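Local coordinates for dimethyl-sulfide monooxygenase (Hyphomicrobium sulfonivorans, PDB 6AK1), which oxidises dimethyl sulfide to methanethiol and formaldehyde, using NADH, molecular oxygen and FMN, as the large subunit of a two-component monooxygenase, at residues 255-258 and 259-263. Sequence-based numbering, arbitrary orientation.
Sequences RQIT and TDIRN
Q256 and D260 meet one turn apart on helix 251-267, joined by side chain and backbone alike. NE2 of Q256 donates to OD1 of D260 over 3.0 Å, a bent bond with an N-H...O angle of 141°. The acceptor lies close to the amide plane, but the amide comes in from above the carboxylate, the two planes being 40° apart. The glutamine gets there by a fold: CG is anti to the backbone N (chi1 -164°), and the bend at chi2 turns the amide along the helix. With an alanine here in place of the aspartate, the Q256 amide would probably lose this acceptor and be freer to turn. The main chains are joined as well, D260 N donating to Q256 O at 2.8 Å.

T259 supplies a second polar link, its hydroxyl OG1 donating to R255 O at 2.7 Å. T259 N also donates to that carbonyl oxygen, at 3.2 Å, one donor coming from above the carbonyl plane and the other from below. Further i to i+4 bonds run from I261 N to I257 O and from R262 N to T258 O.

Water 1 accepts from R262 NE at 2.8 Å, in the guanidinium plane, and donates a weak bond to T258 OG1. That hydroxyl also bonds G389 O, its strongest partner, and A254 O, while R262 NH2 bonds G390 O and forms a salt bridge with D392.

On the apolar side, I257 and I261 run alongside one another, CG2 of I257 meeting CD1 of I261 at 3.8 Å, and both pack on I246 of strand 243-246. The helix is thus amphipathic, as expected in a beta-alpha-beta unit of a TIM barrel: isoleucines seat it on the strands, and the Q256-D260 and T259-R255 bonds tie successive turns on its more exposed side.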
loop_
_atom_site.group_PDB
_atom_site.type_symbol
_atom_site.label_atom_id
_atom_site.label_comp_id
_atom_site.label_asym_id
_atom_site.label_seq_id
_atom_site.Cartn_x
_atom_site.Cartn_y
_atom_site.Cartn_z
ATOM N N ARG A 255 -10.893 10.109 -14.352
ATOM C CA ARG A 255 -10.660 9.879 -15.778
ATOM C C ARG A 255 -9.296 10.418 -16.205
ATOM O O ARG A 255 -8.548 9.748 -16.931
ATOM C CB ARG A 255 -11.795 10.510 -16.597
ATOM C CG ARG A 255 -13.147 9.784 -16.399
ATOM C CD ARG A 255 -14.386 10.417 -17.113
ATOM N NE ARG A 255 -14.281 10.484 -18.577
ATOM C CZ ARG A 255 -14.490 9.468 -19.427
ATOM N NH1 ARG A 255 -14.828 8.242 -19.006
ATOM N NH2 ARG A 255 -14.349 9.679 -20.734
ATOM N N GLN A 256 -8.936 11.614 -15.719
ATOM C CA GLN A 256 -7.671 12.235 -16.103
ATOM C C GLN A 256 -6.492 11.609 -15.369
ATOM O O GLN A 256 -5.449 11.349 -15.980
ATOM C CB GLN A 256 -7.715 13.748 -15.843
ATOM C CG GLN A 256 -6.607 14.513 -16.567
ATOM C CD GLN A 256 -6.687 14.312 -18.073
ATOM O OE1 GLN A 256 -7.653 14.759 -18.723
ATOM N NE2 GLN A 256 -5.695 13.610 -18.636
ATOM N N ILE A 257 -6.644 11.345 -14.067
ATOM C CA ILE A 257 -5.557 10.739 -13.300
ATOM C C ILE A 257 -5.134 9.413 -13.925
ATOM O O ILE A 257 -3.945 9.171 -14.152
ATOM C CB ILE A 257 -5.961 10.575 -11.822
ATOM C CG1 ILE A 257 -6.002 11.934 -11.121
ATOM C CG2 ILE A 257 -4.987 9.667 -11.092
ATOM C CD1 ILE A 257 -6.404 11.867 -9.642
ATOM N N THR A 258 -6.100 8.545 -14.238
ATOM C CA THR A 258 -5.748 7.205 -14.715
ATOM C C THR A 258 -5.298 7.204 -16.165
ATOM O O THR A 258 -4.457 6.383 -16.544
ATOM C CB THR A 258 -6.921 6.235 -14.545
ATOM O OG1 THR A 258 -8.041 6.647 -15.357
ATOM C CG2 THR A 258 -7.334 6.173 -13.076
ATOM N N THR A 259 -5.859 8.091 -16.993
ATOM C CA THR A 259 -5.338 8.281 -18.343
ATOM C C THR A 259 -3.895 8.780 -18.303
ATOM O O THR A 259 -3.042 8.287 -19.051
ATOM C CB THR A 259 -6.230 9.262 -19.117
ATOM O OG1 THR A 259 -7.551 8.717 -19.242
ATOM C CG2 THR A 259 -5.663 9.546 -20.502
ATOM N N ASP A 260 -3.601 9.748 -17.421
ATOM C CA ASP A 260 -2.229 10.247 -17.283
ATOM C C ASP A 260 -1.265 9.158 -16.815
ATOM O O ASP A 260 -0.153 9.035 -17.347
ATOM C CB ASP A 260 -2.182 11.438 -16.324
ATOM C CG ASP A 260 -2.718 12.724 -16.957
ATOM O OD1 ASP A 260 -2.910 12.740 -18.199
ATOM O OD2 ASP A 260 -2.931 13.723 -16.224
ATOM N N ILE A 261 -1.664 8.368 -15.810
ATOM C CA ILE A 261 -0.779 7.321 -15.294
ATOM C C ILE A 261 -0.442 6.324 -16.394
ATOM O O ILE A 261 0.719 5.925 -16.554
ATOM C CB ILE A 261 -1.411 6.627 -14.067
ATOM C CG1 ILE A 261 -1.246 7.496 -12.818
ATOM C CG2 ILE A 261 -0.838 5.224 -13.861
ATOM C CD1 ILE A 261 -2.208 7.136 -11.695
ATOM N N ARG A 262 -1.445 5.926 -17.189
ATOM C CA ARG A 262 -1.188 4.950 -18.246
ATOM C C ARG A 262 -0.408 5.563 -19.414
ATOM O O ARG A 262 0.318 4.841 -20.109
ATOM C CB ARG A 262 -2.504 4.325 -18.719
ATOM C CG ARG A 262 -3.288 3.617 -17.597
ATOM C CD ARG A 262 -4.435 2.730 -18.109
ATOM N NE ARG A 262 -5.416 2.460 -17.060
ATOM C CZ ARG A 262 -5.296 1.511 -16.134
ATOM N NH1 ARG A 262 -4.226 0.719 -16.109
ATOM N NH2 ARG A 262 -6.243 1.365 -15.216
ATOM N N ASN A 263 -0.522 6.881 -19.635
ATOM C CA ASN A 263 0.385 7.551 -20.567
ATOM C C ASN A 263 1.824 7.478 -20.061
ATOM O O ASN A 263 2.753 7.165 -20.816
ATOM C CB ASN A 263 -0.031 9.015 -20.770
ATOM C CG ASN A 263 -1.375 9.161 -21.483
ATOM O OD1 ASN A 263 -1.848 8.243 -22.154
ATOM N ND2 ASN A 263 -1.991 10.331 -21.336
HETATM O O HOH W 1 -7.513 4.226 -17.541
#